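Local atomic coordinates of immunomodulatory active chitinase (Trichuris suis, PDB entry 6G9C), a protein that probably binds and hydrolyses chitin as a secreted family 18 glycoside hydrolase, and shows immunomodulatory properties in inflammatory lung disease. Residues T189-A194 / N216-D221; Y64-F69 / L106-G111; Y203-L208 / K261-K266; P273-G278 / A306-Y311; D102-L107 / K144-D149. All coordinates share one frame; numbering follows the deposited sequence.

Interaction 1: residues T189-A194 / N216-D221; sequences TAAVSA and NLMCYD. With EDO (1,2-ethanediol), chain D; EDO (1,2-ethanediol), chain E.
Ala-191 and Met-218 meet on one face of two neighbouring parallel strands, with Ala-191 CB 3.8 Å from Met-218 SD. Val-192 and Leu-217 turn to the opposite face. Their branches touch only loosely there, and Leu-217 CD1 reaches further on to Ala-194 CB at 3.9 Å. Three backbone bonds join the strands. Asn-216 N gives to Ala-190 O at 2.8 Å, Val-192 N to Asn-216 O, and Met-218 N to Val-192 O at 3.0 Å. Further on, a water links Ala-194 N to Met-218 O, and Ala-194 CB lies 3.4 Å from Met-218 O.

The second segment then bends through two inverse gamma turns, centred on Met-218 and Cys-219. They carry the chain to Tyr-220 and Asp-221, which hold two ethanediols, probably from the crystallisation liquor. Tyr-220 OH is hydrogen-bonded to O2 of one at 2.8 Å, in the plane of the ring. Asp-221 OD2 accepts from O2 of the other at 2.7 Å. The Met-218 chain bends at its end (chi3 70°), with SD beside Ala-191 CB and CE close to both ethanediols. The Met-x-Tyr-Asp sequence is a family 18 signature, and its place here is consistent with the substrate groove.

Outward, Trp-258 of helix 251-261 covers Val-192 and Leu-217. Asn-216 ND2 bonds to Tyr-38 OH. Strands 147-151 and 268-281 flank the pair in the barrel.

Interaction 2: residues Y64-F69 / L106-G111; sequences YIFYAF and LLSLGG
Phe-69 and the Gly-110/Gly-111 pair form the close-packed end of this contact. Gly-110 O lies 3.5 Å above the plane of the Phe-69 ring, over its centre, and Ala-68 CB covers the opposite face. Phe-69 CZ comes within 3.5 Å of Gly-111 CA, since no side chain stands between them. The peptide bond before Phe-69 is cis. CG lies beside the backbone N (chi1 -68°), and the ring leans over the glycines.

The other end is looser. Tyr-64 is partly exposed and meets Leu-106 with the edge of its ring; Tyr-64 CD2 is 3.9 Å from Leu-106 CD1.

The two strands are parallel, joined by three backbone bonds. Leu-106 N bonds to Ile-65 O, Tyr-67 N to Leu-106 O at 2.7 Å, and Ser-108 N to Tyr-67 O. Phe-66 lies side by side with Leu-106, and Phe-66 CE2 is 3.9 Å from Leu-106 CD2. On the other face of the sheet Tyr-67 CD1 meets Leu-107 CD1 at 4.0 Å.

Ser-108 to Gly-111 read Ser-x-Gly-Gly, a family 18 signature on the third barrel strand. The side-chain contacts are mostly apolar, while the buried Ser-108 hydroxyl is satisfied by Asp-149 OD2 of the adjacent strand.

Interaction 3: residues Y203-L208 / K261-K266; sequences YDVPAL and KGMPKK
Val-205 meets Met-263 and Lys-261 with a different branch for each. Its CG1 is anti to the backbone N (chi1 175°) and reaches Met-263, while CG2 stands beside that N and reaches Lys-261. Met-263 bends at chi2 (67°) and chi3 (69°), which brings its CE back against the first turn of helix 205-211.

Val-205 CG1 lies 3.7 Å from Met-263 CB and 3.5 Å from Met-263 N. Val-205 CG2 lies 3.8 Å from Lys-261 CB, and the two side chains cross at about a right angle. Met-263 CE reaches to 4.0 Å from Val-205 O. The ring of Pro-206 rests against the backbone at the end of helix 251-261, with Pro-206 CG 3.5 Å from Lys-261 O. Gly-262 lets the chain pass close to that ring.

The lysine chain is folded over the valine. Its NZ forms a salt bridge with Asp-200 and bonds at 3.1 Å to a water that also bonds to Tyr-203 O, at 2.9 Å. This polar bridge lies on the outer side of the contact. On the inner side Trp-258 touches both Val-205 and Met-263, and Tyr-203 meets the Trp-258 ring edge to face.

One segment starts a helix and the other leaves one. Asp-204 is the N-cap of helix 205-211, with a weak capping bond from Ala-207 N to OD1. Gly-262 has positive phi and closes helix 251-261 in a Schellman motif. The contact belongs to the outer helical layer of a TIM barrel, where a helix start packs on the loop leading into strand 268-281.

Interaction 4: residues P273-G278 / A306-Y311; sequences PTYGRG and AGVISY. With EDO (1,2-ethanediol), chain D.
Gly-278 N bonds to Gly-307 O at 2.9 Å from well above the carbonyl plane, about 60° out of it. The same oxygen also accepts from a water. The pairing is antiparallel, unlike the parallel strands of the TIM barrel. Strand 268-281 runs on past the barrel here and takes strand 308-310 as a partner, probably in the insertion domain of class II family 18 chitinases.

Gly-276 and Ile-309 are the hydrogen-bonded pair. Gly-276 N gives to Ile-309 O at 2.7 Å, and Ile-309 N returns to Gly-276 O at 3.0 Å. Tyr-275 with Ser-310 and Arg-277 with Val-308 are non-hydrogen-bonded pairs. Tyr-275 CB rests 3.3 Å from Ile-309 O. Its CG sits between the backbone N and carbonyl carbon (chi1 66°), and the ring leads away to Asp-221, which OH bonds. Arg-277 NE makes a salt bridge to the same aspartate.

Strand 308-310 runs straight into helix 311-319. Ser-310 is the N-cap, and Tyr-311 N bonds to Thr-274 O at 3.1 Å, in the carbonyl plane. At the far end one water joins Arg-277 NH1, at 3.0 Å, to Gly-307 O, at 2.8 Å.

Interaction 5: residues D102-L107 / K144-D149; sequences DLKVLL and KFDGFD
Phe-145 takes Leu-107 over one face of its ring. Leu-107 CB lies 3.8 Å from the ring centroid and only 11° off the normal, a CH-pi contact. Leu-107 CD1 continues to Phe-145 CZ, 3.7 Å away. At the ring edge, near its plane, Val-105 O approaches Phe-145 CD1 at 3.6 Å. Tyr-90 meets the Phe-145 ring edge to face. Phe-148 has Leu-107 O close to its CD1, at 3.3 Å and obliquely.

The carboxylate of Asp-146 is also held across the contact. Its CG stands beside the backbone N (chi1 -64°), the position from which OD2 reaches Val-105 N. Val-105 N gives to Asp-146 OD2 at 2.9 Å along a nearly straight bond (167°), which uses the anti lone pair of that oxygen. Asp-146 N answers to Val-105 O at 2.8 Å. Lys-97 NZ adds a salt bridge to OD2, so that oxygen is held twice.

Asp-146 opens the sequence Asp-x-x-Asp-x-Asp-x-Glu, the signature of family 18, which spans strand 147-151, the fourth of the TIM barrel. Strand 104-110 lies parallel beside it.

Leu-106 CG packs on Gly-147 CA at 3.8 Å, with no side chain between them. Gly-147 N is buried and has no partner in the model. Asp-149 N bonds to Leu-107 O. The Asp-149 carboxylate leads away from segment 102-107; OD1 bonds to Thr-189 OG1, and OD2 to Tyr-38 OH as well as Ser-108 OG.

From the N terminus, interaction 2 opens first and closes a loop from strand 64-72 to strand 104-110. Interaction 5 begins at the start of that second strand, before interaction 2 ends, and closes an overlapping loop onto strand 147-151. The two share Leu-106 and Leu-107. Interaction 1 follows, pairing strands 187-193 and 214-218. It touches interaction 5 because strands 147-151 and 187-193 are neighbours. Interaction 3 starts within the loop of interaction 1 and ends beyond it, so the two cross; it ties the outer helices together. Interaction 4 comes last and closes the loop from strand 268-281 to strand 308-310. It lies about 30 Å from interaction 3 between centres and joins interaction 1 through Asp-221.

Interaction 1: residues T189-A194 / N216-D221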
# COMPACT_ATOMS: atom_id res chain seq x y z
N THR A 189 20.76 1.04 0.31
CA THR A 189 21.57 1.50 1.43
C THR A 189 22.45 0.35 1.91
O THR A 189 22.32 -0.79 1.46
CB THR A 189 20.68 2.01 2.58
OG1 THR A 189 19.87 0.94 3.10
CG2 THR A 189 19.75 3.15 2.09
N ALA A 190 23.33 0.66 2.86
CA ALA A 190 24.12 -0.39 3.50
C ALA A 190 24.40 0.00 4.94
O ALA A 190 24.60 1.18 5.24
CB ALA A 190 25.45 -0.65 2.76
N ALA A 191 24.39 -0.99 5.83
CA ALA A 191 24.88 -0.79 7.19
C ALA A 191 26.36 -1.18 7.20
O ALA A 191 26.73 -2.23 6.66
CB ALA A 191 24.10 -1.64 8.21
N VAL A 192 27.20 -0.32 7.79
CA VAL A 192 28.63 -0.39 7.57
C VAL A 192 29.37 -0.31 8.90
O VAL A 192 28.86 0.22 9.90
CB VAL A 192 29.13 0.72 6.61
CG1 VAL A 192 28.44 0.61 5.24
CG2 VAL A 192 28.91 2.10 7.23
N SER A 193 30.60 -0.82 8.90
CA SER A 193 31.40 -0.89 10.11
C SER A 193 31.81 0.50 10.58
O SER A 193 32.07 1.41 9.78
CB SER A 193 32.67 -1.72 9.86
OG SER A 193 33.55 -1.66 10.97
N ALA A 194 31.88 0.66 11.90
CA ALA A 194 32.43 1.87 12.51
C ALA A 194 33.89 1.70 12.95
O ALA A 194 34.45 2.63 13.54
CB ALA A 194 31.58 2.30 13.71
N ASN A 216 24.24 3.41 6.84
CA ASN A 216 23.85 3.34 8.25
C ASN A 216 25.11 2.97 9.03
O ASN A 216 25.53 1.81 9.06
CB ASN A 216 22.74 2.31 8.43
CG ASN A 216 21.38 2.82 7.95
OD1 ASN A 216 21.19 4.02 7.79
ND2 ASN A 216 20.44 1.90 7.71
N LEU A 217 25.74 3.98 9.63
CA LEU A 217 26.97 3.77 10.40
C LEU A 217 26.67 3.02 11.69
O LEU A 217 25.89 3.50 12.53
CB LEU A 217 27.63 5.11 10.70
CG LEU A 217 28.91 5.01 11.53
CD1 LEU A 217 30.03 4.29 10.75
CD2 LEU A 217 29.36 6.38 11.97
N MET A 218 27.28 1.85 11.86
CA MET A 218 27.04 1.01 13.03
C MET A 218 27.99 1.39 14.16
O MET A 218 28.81 0.59 14.61
CB MET A 218 27.19 -0.46 12.66
CG MET A 218 26.11 -0.95 11.69
SD MET A 218 26.45 -2.61 11.07
CE MET A 218 26.20 -3.60 12.54
N CYS A 219 27.84 2.63 14.64
CA CYS A 219 28.70 3.16 15.69
C CYS A 219 28.14 2.76 17.05
O CYS A 219 27.64 3.56 17.83
CB CYS A 219 28.86 4.67 15.54
SG CYS A 219 27.29 5.52 15.19
N TYR A 220 28.21 1.45 17.29
CA TYR A 220 27.83 0.83 18.55
C TYR A 220 28.50 -0.54 18.58
O TYR A 220 29.21 -0.92 17.64
CB TYR A 220 26.31 0.75 18.73
CG TYR A 220 25.51 0.37 17.49
CD1 TYR A 220 25.58 -0.92 16.95
CD2 TYR A 220 24.68 1.30 16.87
CE1 TYR A 220 24.84 -1.27 15.81
CE2 TYR A 220 23.95 0.96 15.73
CZ TYR A 220 24.03 -0.32 15.21
OH TYR A 220 23.29 -0.64 14.10
N ASP A 221 28.27 -1.28 19.67
CA ASP A 221 29.03 -2.50 19.95
C ASP A 221 30.54 -2.24 20.01
O ASP A 221 31.33 -3.12 19.68
CB ASP A 221 28.76 -3.61 18.92
CG ASP A 221 27.31 -3.98 18.82
OD1 ASP A 221 26.56 -3.81 19.80
OD2 ASP A 221 26.92 -4.48 17.75
C1 EDO D . 23.13 -4.68 15.91
O1 EDO D . 24.13 -5.03 14.96
C2 EDO D . 23.75 -4.52 17.29
O2 EDO D . 24.53 -5.67 17.63
C1 EDO E . 22.26 -4.97 11.44
O1 EDO E . 23.22 -5.67 12.27
C2 EDO E . 22.49 -3.45 11.42
O2 EDO E . 22.54 -2.95 12.78
O HOH W 1 30.73 -1.36 13.76

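Interaction 2: residues Y64-F69 / L106-G111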
# COMPACT_ATOMS: atom_id res chain seq x y z
N TYR A 64 12.15 5.86 7.24
CA TYR A 64 12.55 4.60 6.65
C TYR A 64 12.49 3.53 7.72
O TYR A 64 13.07 3.69 8.80
CB TYR A 64 13.98 4.69 6.08
CG TYR A 64 14.22 5.84 5.13
CD1 TYR A 64 14.59 7.09 5.59
CD2 TYR A 64 14.09 5.66 3.75
CE1 TYR A 64 14.82 8.15 4.72
CE2 TYR A 64 14.32 6.71 2.86
CZ TYR A 64 14.69 7.94 3.35
OH TYR A 64 14.91 8.98 2.48
N ILE A 65 11.80 2.43 7.42
CA ILE A 65 11.88 1.23 8.25
C ILE A 65 12.74 0.22 7.50
O ILE A 65 12.50 -0.03 6.31
CB ILE A 65 10.50 0.65 8.55
CG1 ILE A 65 9.76 1.52 9.59
CG2 ILE A 65 10.65 -0.79 9.06
CD1 ILE A 65 8.31 1.20 9.69
N PHE A 66 13.72 -0.36 8.19
CA PHE A 66 14.57 -1.40 7.62
C PHE A 66 14.14 -2.73 8.21
O PHE A 66 14.10 -2.89 9.44
CB PHE A 66 16.05 -1.13 7.91
CG PHE A 66 16.53 0.18 7.36
CD1 PHE A 66 16.38 1.35 8.09
CD2 PHE A 66 17.11 0.25 6.10
CE1 PHE A 66 16.80 2.57 7.58
CE2 PHE A 66 17.53 1.46 5.58
CZ PHE A 66 17.36 2.62 6.32
N TYR A 67 13.79 -3.68 7.35
CA TYR A 67 13.25 -4.96 7.79
C TYR A 67 14.38 -5.98 7.92
O TYR A 67 14.92 -6.46 6.91
CB TYR A 67 12.18 -5.45 6.82
CG TYR A 67 11.35 -6.58 7.37
CD1 TYR A 67 11.87 -7.87 7.46
CD2 TYR A 67 10.04 -6.36 7.83
CE1 TYR A 67 11.13 -8.91 7.96
CE2 TYR A 67 9.29 -7.41 8.34
CZ TYR A 67 9.85 -8.68 8.41
OH TYR A 67 9.11 -9.72 8.91
N ALA A 68 14.75 -6.31 9.17
CA ALA A 68 15.79 -7.30 9.44
C ALA A 68 15.16 -8.63 9.85
O ALA A 68 14.39 -8.67 10.81
CB ALA A 68 16.72 -6.79 10.54
N PHE A 69 15.48 -9.73 9.14
CA PHE A 69 16.31 -9.82 7.92
C PHE A 69 15.66 -10.77 6.93
O PHE A 69 14.91 -11.67 7.32
CB PHE A 69 17.71 -10.38 8.20
CG PHE A 69 18.59 -9.49 9.02
CD1 PHE A 69 19.17 -8.36 8.46
CD2 PHE A 69 18.88 -9.81 10.34
CE1 PHE A 69 20.01 -7.55 9.22
CE2 PHE A 69 19.71 -9.01 11.12
CZ PHE A 69 20.27 -7.87 10.55
N LEU A 106 12.42 -0.80 3.59
CA LEU A 106 13.51 -1.46 2.89
C LEU A 106 13.75 -2.83 3.51
O LEU A 106 13.53 -3.03 4.71
CB LEU A 106 14.81 -0.64 2.95
CG LEU A 106 14.87 0.70 2.21
CD1 LEU A 106 14.25 1.83 3.06
CD2 LEU A 106 16.31 1.03 1.86
N LEU A 107 14.18 -3.78 2.70
CA LEU A 107 14.51 -5.12 3.17
C LEU A 107 16.00 -5.20 3.44
O LEU A 107 16.81 -4.89 2.56
CB LEU A 107 14.11 -6.17 2.13
CG LEU A 107 14.36 -7.64 2.51
CD1 LEU A 107 13.56 -8.00 3.80
CD2 LEU A 107 13.98 -8.54 1.35
N SER A 108 16.37 -5.63 4.65
CA SER A 108 17.77 -5.82 5.02
C SER A 108 18.18 -7.27 4.87
O SER A 108 17.38 -8.19 5.10
CB SER A 108 18.02 -5.36 6.47
OG SER A 108 17.87 -3.95 6.59
N LEU A 109 19.44 -7.48 4.47
CA LEU A 109 20.01 -8.80 4.27
C LEU A 109 21.37 -8.88 4.96
O LEU A 109 22.21 -7.99 4.78
CB LEU A 109 20.16 -9.13 2.77
CG LEU A 109 20.61 -10.55 2.51
CD1 LEU A 109 19.48 -11.50 2.90
CD2 LEU A 109 20.97 -10.72 1.03
N GLY A 110 21.58 -9.94 5.72
CA GLY A 110 22.86 -10.12 6.38
C GLY A 110 22.71 -10.06 7.89
O GLY A 110 21.95 -10.83 8.47
N GLY A 111 23.44 -9.15 8.52
CA GLY A 111 23.49 -9.09 9.97
C GLY A 111 24.61 -9.96 10.52
O GLY A 111 25.28 -10.71 9.81

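Interaction 3: residues Y203-L208 / K261-K266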
# COMPACT_ATOMS: atom_id res chain seq x y z
N TYR A 203 36.15 -1.41 2.42
CA TYR A 203 35.25 -0.46 1.77
C TYR A 203 36.03 0.55 0.94
O TYR A 203 36.86 1.29 1.47
CB TYR A 203 34.42 0.30 2.80
CG TYR A 203 33.56 -0.53 3.72
CD1 TYR A 203 34.08 -1.07 4.89
CD2 TYR A 203 32.21 -0.74 3.44
CE1 TYR A 203 33.28 -1.81 5.76
CE2 TYR A 203 31.40 -1.46 4.30
CZ TYR A 203 31.93 -2.00 5.46
OH TYR A 203 31.12 -2.72 6.31
N ASP A 204 35.73 0.60 -0.36
CA ASP A 204 36.22 1.66 -1.24
C ASP A 204 35.27 2.84 -1.06
O ASP A 204 34.23 2.93 -1.72
CB ASP A 204 36.28 1.18 -2.69
CG ASP A 204 36.97 2.18 -3.62
OD1 ASP A 204 36.83 3.40 -3.40
OD2 ASP A 204 37.63 1.74 -4.59
N VAL A 205 35.61 3.74 -0.14
CA VAL A 205 34.63 4.70 0.36
C VAL A 205 34.21 5.70 -0.72
O VAL A 205 33.00 5.92 -0.88
CB VAL A 205 35.14 5.42 1.63
CG1 VAL A 205 34.16 6.50 2.06
CG2 VAL A 205 35.33 4.41 2.76
N PRO A 206 35.13 6.32 -1.48
CA PRO A 206 34.66 7.27 -2.51
C PRO A 206 33.84 6.62 -3.61
O PRO A 206 32.89 7.22 -4.12
CB PRO A 206 35.96 7.88 -3.05
CG PRO A 206 36.96 7.65 -1.97
CD PRO A 206 36.60 6.33 -1.39
N ALA A 207 34.18 5.38 -4.00
CA ALA A 207 33.41 4.72 -5.04
C ALA A 207 32.03 4.33 -4.53
O ALA A 207 31.03 4.47 -5.25
CB ALA A 207 34.16 3.49 -5.55
N LEU A 208 31.94 3.85 -3.28
CA LEU A 208 30.65 3.47 -2.72
C LEU A 208 29.73 4.66 -2.54
O LEU A 208 28.50 4.51 -2.66
CB LEU A 208 30.86 2.76 -1.38
CG LEU A 208 31.47 1.37 -1.46
CD1 LEU A 208 31.86 0.93 -0.05
CD2 LEU A 208 30.50 0.38 -2.11
N LYS A 261 37.40 9.71 4.79
CA LYS A 261 37.66 8.75 3.74
C LYS A 261 36.92 9.05 2.44
O LYS A 261 37.18 8.39 1.43
CB LYS A 261 37.31 7.34 4.22
CG LYS A 261 38.21 6.84 5.33
CD LYS A 261 39.47 6.23 4.77
CE LYS A 261 39.17 4.92 4.05
NZ LYS A 261 40.43 4.27 3.59
N GLY A 262 35.99 10.00 2.46
CA GLY A 262 35.39 10.45 1.21
C GLY A 262 33.89 10.27 1.10
O GLY A 262 33.33 10.48 0.02
N MET A 263 33.22 9.90 2.19
CA MET A 263 31.77 9.79 2.18
C MET A 263 31.15 11.12 2.60
O MET A 263 31.40 11.57 3.72
CB MET A 263 31.30 8.68 3.12
CG MET A 263 29.78 8.45 3.13
SD MET A 263 29.15 7.82 1.56
CE MET A 263 29.85 6.17 1.54
N PRO A 264 30.38 11.77 1.73
CA PRO A 264 29.77 13.06 2.11
C PRO A 264 28.91 12.93 3.37
O PRO A 264 28.22 11.93 3.58
CB PRO A 264 28.93 13.42 0.88
CG PRO A 264 29.59 12.68 -0.28
CD PRO A 264 30.10 11.40 0.33
N LYS A 265 28.99 13.96 4.22
CA LYS A 265 28.36 13.91 5.54
C LYS A 265 26.86 13.64 5.45
O LYS A 265 26.28 13.00 6.34
CB LYS A 265 28.60 15.22 6.29
CG LYS A 265 29.95 15.37 6.96
CD LYS A 265 29.92 16.60 7.87
CE LYS A 265 31.26 16.88 8.51
NZ LYS A 265 31.49 16.04 9.72
N LYS A 266 26.20 14.13 4.39
CA LYS A 266 24.76 13.94 4.29
C LYS A 266 24.39 12.51 3.93
O LYS A 266 23.20 12.15 4.00
CB LYS A 266 24.16 14.92 3.27
CG LYS A 266 24.26 16.39 3.71
CD LYS A 266 23.90 16.60 5.19
CE LYS A 266 22.39 16.61 5.43
NZ LYS A 266 22.03 17.04 6.81
O HOH W 2 39.59 1.65 2.21

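Interaction 4: residues P273-G278 / A306-Y311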
# COMPACT_ATOMS: atom_id res chain seq x y z
N PRO A 273 21.77 3.00 19.42
CA PRO A 273 21.27 1.75 20.00
C PRO A 273 20.19 2.02 21.03
O PRO A 273 20.31 2.94 21.84
CB PRO A 273 22.51 1.17 20.68
CG PRO A 273 23.34 2.37 21.04
CD PRO A 273 23.06 3.41 19.99
N THR A 274 19.13 1.20 21.02
CA THR A 274 18.14 1.24 22.10
C THR A 274 18.28 0.06 23.04
O THR A 274 17.40 -0.16 23.90
CB THR A 274 16.71 1.30 21.55
OG1 THR A 274 16.51 0.22 20.63
CG2 THR A 274 16.45 2.64 20.86
N TYR A 275 19.36 -0.72 22.89
CA TYR A 275 19.76 -1.79 23.79
C TYR A 275 21.04 -1.37 24.50
O TYR A 275 21.69 -0.38 24.15
CB TYR A 275 20.00 -3.11 23.04
CG TYR A 275 21.19 -2.97 22.12
CD1 TYR A 275 21.06 -2.33 20.89
CD2 TYR A 275 22.46 -3.38 22.51
CE1 TYR A 275 22.15 -2.15 20.04
CE2 TYR A 275 23.56 -3.20 21.68
CZ TYR A 275 23.39 -2.57 20.46
OH TYR A 275 24.47 -2.38 19.64
N GLY A 276 21.39 -2.16 25.52
CA GLY A 276 22.66 -2.02 26.20
C GLY A 276 23.38 -3.36 26.24
O GLY A 276 22.83 -4.40 25.86
N ARG A 277 24.62 -3.31 26.73
CA ARG A 277 25.45 -4.50 26.88
C ARG A 277 25.93 -4.60 28.31
O ARG A 277 26.13 -3.58 28.98
CB ARG A 277 26.66 -4.50 25.94
CG ARG A 277 26.26 -4.52 24.48
CD ARG A 277 27.41 -4.89 23.54
NE ARG A 277 26.85 -5.13 22.21
CZ ARG A 277 26.32 -6.28 21.81
NH1 ARG A 277 26.34 -7.34 22.62
NH2 ARG A 277 25.80 -6.37 20.60
N GLY A 278 26.12 -5.83 28.77
CA GLY A 278 26.26 -6.08 30.19
C GLY A 278 27.32 -7.09 30.53
O GLY A 278 27.66 -7.97 29.73
N ALA A 306 22.36 -13.57 27.33
CA ALA A 306 23.37 -13.06 28.25
C ALA A 306 24.25 -12.04 27.55
O ALA A 306 24.63 -12.20 26.38
CB ALA A 306 24.21 -14.21 28.81
N GLY A 307 24.52 -10.93 28.24
CA GLY A 307 25.34 -9.86 27.73
C GLY A 307 24.59 -8.69 27.12
O GLY A 307 25.24 -7.71 26.75
N VAL A 308 23.27 -8.77 26.97
CA VAL A 308 22.49 -7.69 26.36
C VAL A 308 21.26 -7.41 27.21
O VAL A 308 20.79 -8.27 27.97
CB VAL A 308 22.10 -8.00 24.89
CG1 VAL A 308 21.30 -9.27 24.80
CG2 VAL A 308 21.34 -6.85 24.27
N ILE A 309 20.74 -6.19 27.08
CA ILE A 309 19.55 -5.74 27.81
C ILE A 309 18.86 -4.71 26.92
O ILE A 309 19.51 -4.00 26.16
CB ILE A 309 19.91 -5.14 29.19
CG1 ILE A 309 18.64 -4.85 30.03
CG2 ILE A 309 20.72 -3.84 29.04
CD1 ILE A 309 18.93 -4.63 31.54
N SER A 310 17.53 -4.64 27.02
CA SER A 310 16.79 -3.61 26.30
C SER A 310 16.58 -2.39 27.20
O SER A 310 16.64 -2.47 28.42
CB SER A 310 15.44 -4.13 25.85
OG SER A 310 14.59 -4.31 26.98
N TYR A 311 16.32 -1.24 26.56
CA TYR A 311 16.02 -0.05 27.34
C TYR A 311 14.84 -0.27 28.28
O TYR A 311 14.88 0.15 29.45
CB TYR A 311 15.76 1.16 26.43
CG TYR A 311 15.34 2.36 27.23
CD1 TYR A 311 16.23 2.98 28.09
CD2 TYR A 311 14.04 2.85 27.16
CE1 TYR A 311 15.82 4.08 28.88
CE2 TYR A 311 13.65 3.93 27.92
CZ TYR A 311 14.55 4.55 28.77
OH TYR A 311 14.16 5.64 29.53
C1 EDO D . 23.13 -4.68 15.91
O1 EDO D . 24.13 -5.03 14.96
C2 EDO D . 23.75 -4.52 17.29
O2 EDO D . 24.53 -5.67 17.63
O HOH W 3 27.63 -7.94 25.30

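Interaction 5: residues D102-L107 / K144-D149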
# COMPACT_ATOMS: atom_id res chain seq x y z
N ASP A 102 4.29 8.79 3.57
CA ASP A 102 5.67 8.93 3.11
C ASP A 102 6.60 7.82 3.59
O ASP A 102 7.77 7.82 3.23
CB ASP A 102 6.24 10.29 3.54
CG ASP A 102 6.62 10.32 5.02
OD1 ASP A 102 5.96 9.64 5.83
OD2 ASP A 102 7.58 11.03 5.39
N LEU A 103 6.10 6.89 4.41
CA LEU A 103 6.94 5.81 4.93
C LEU A 103 7.55 4.99 3.80
O LEU A 103 6.86 4.62 2.85
CB LEU A 103 6.10 4.91 5.84
CG LEU A 103 6.80 3.73 6.51
CD1 LEU A 103 7.91 4.24 7.41
CD2 LEU A 103 5.79 2.90 7.31
N LYS A 104 8.85 4.71 3.90
CA LYS A 104 9.54 3.80 3.00
C LYS A 104 10.00 2.58 3.79
O LYS A 104 10.52 2.73 4.90
CB LYS A 104 10.75 4.47 2.34
CG LYS A 104 10.45 5.77 1.60
CD LYS A 104 9.42 5.55 0.53
CE LYS A 104 9.26 6.78 -0.35
NZ LYS A 104 7.84 6.99 -0.74
N VAL A 105 9.83 1.39 3.23
CA VAL A 105 10.21 0.15 3.90
C VAL A 105 11.23 -0.57 3.04
O VAL A 105 10.93 -0.95 1.89
CB VAL A 105 8.99 -0.75 4.16
CG1 VAL A 105 9.41 -1.99 4.94
CG2 VAL A 105 7.90 0.01 4.91
N LEU A 106 12.42 -0.80 3.59
CA LEU A 106 13.51 -1.46 2.89
C LEU A 106 13.75 -2.83 3.51
O LEU A 106 13.53 -3.03 4.71
CB LEU A 106 14.81 -0.64 2.95
CG LEU A 106 14.87 0.70 2.21
CD1 LEU A 106 14.25 1.83 3.06
CD2 LEU A 106 16.31 1.03 1.86
N LEU A 107 14.18 -3.78 2.70
CA LEU A 107 14.51 -5.12 3.17
C LEU A 107 16.00 -5.20 3.44
O LEU A 107 16.81 -4.89 2.56
CB LEU A 107 14.11 -6.17 2.13
CG LEU A 107 14.36 -7.64 2.51
CD1 LEU A 107 13.56 -8.00 3.80
CD2 LEU A 107 13.98 -8.54 1.35
N LYS A 144 6.62 -5.79 -2.39
CA LYS A 144 6.25 -4.38 -2.31
C LYS A 144 7.25 -3.55 -1.51
O LYS A 144 6.88 -2.53 -0.93
CB LYS A 144 4.84 -4.20 -1.72
CG LYS A 144 3.77 -5.05 -2.37
CD LYS A 144 3.59 -4.70 -3.83
CE LYS A 144 2.12 -4.74 -4.22
NZ LYS A 144 1.49 -6.06 -3.92
N PHE A 145 8.51 -3.98 -1.46
CA PHE A 145 9.52 -3.19 -0.77
C PHE A 145 9.90 -1.95 -1.59
O PHE A 145 9.78 -1.92 -2.82
CB PHE A 145 10.77 -4.03 -0.48
CG PHE A 145 10.59 -4.96 0.69
CD1 PHE A 145 10.74 -4.50 1.99
CD2 PHE A 145 10.22 -6.28 0.50
CE1 PHE A 145 10.54 -5.34 3.08
CE2 PHE A 145 10.04 -7.14 1.58
CZ PHE A 145 10.19 -6.66 2.87
N ASP A 146 10.34 -0.92 -0.87
CA ASP A 146 10.80 0.33 -1.46
C ASP A 146 12.31 0.35 -1.69
O ASP A 146 12.81 1.30 -2.30
CB ASP A 146 10.43 1.49 -0.54
CG ASP A 146 8.94 1.66 -0.41
OD1 ASP A 146 8.28 1.88 -1.45
OD2 ASP A 146 8.42 1.52 0.73
N GLY A 147 13.04 -0.65 -1.20
CA GLY A 147 14.48 -0.58 -1.31
C GLY A 147 15.14 -1.76 -0.63
O GLY A 147 14.47 -2.64 -0.08
N PHE A 148 16.47 -1.75 -0.70
CA PHE A 148 17.32 -2.83 -0.22
C PHE A 148 18.41 -2.25 0.66
O PHE A 148 19.01 -1.22 0.33
CB PHE A 148 17.96 -3.58 -1.41
CG PHE A 148 18.93 -4.65 -0.98
CD1 PHE A 148 18.52 -5.66 -0.13
CD2 PHE A 148 20.24 -4.64 -1.45
CE1 PHE A 148 19.41 -6.66 0.26
CE2 PHE A 148 21.14 -5.64 -1.07
CZ PHE A 148 20.72 -6.65 -0.21
N ASP A 149 18.68 -2.92 1.78
CA ASP A 149 19.70 -2.51 2.74
C ASP A 149 20.68 -3.67 2.93
O ASP A 149 20.31 -4.73 3.45
CB ASP A 149 19.05 -2.10 4.07
CG ASP A 149 20.06 -1.77 5.14
OD1 ASP A 149 20.89 -0.86 4.92
OD2 ASP A 149 20.01 -2.42 6.21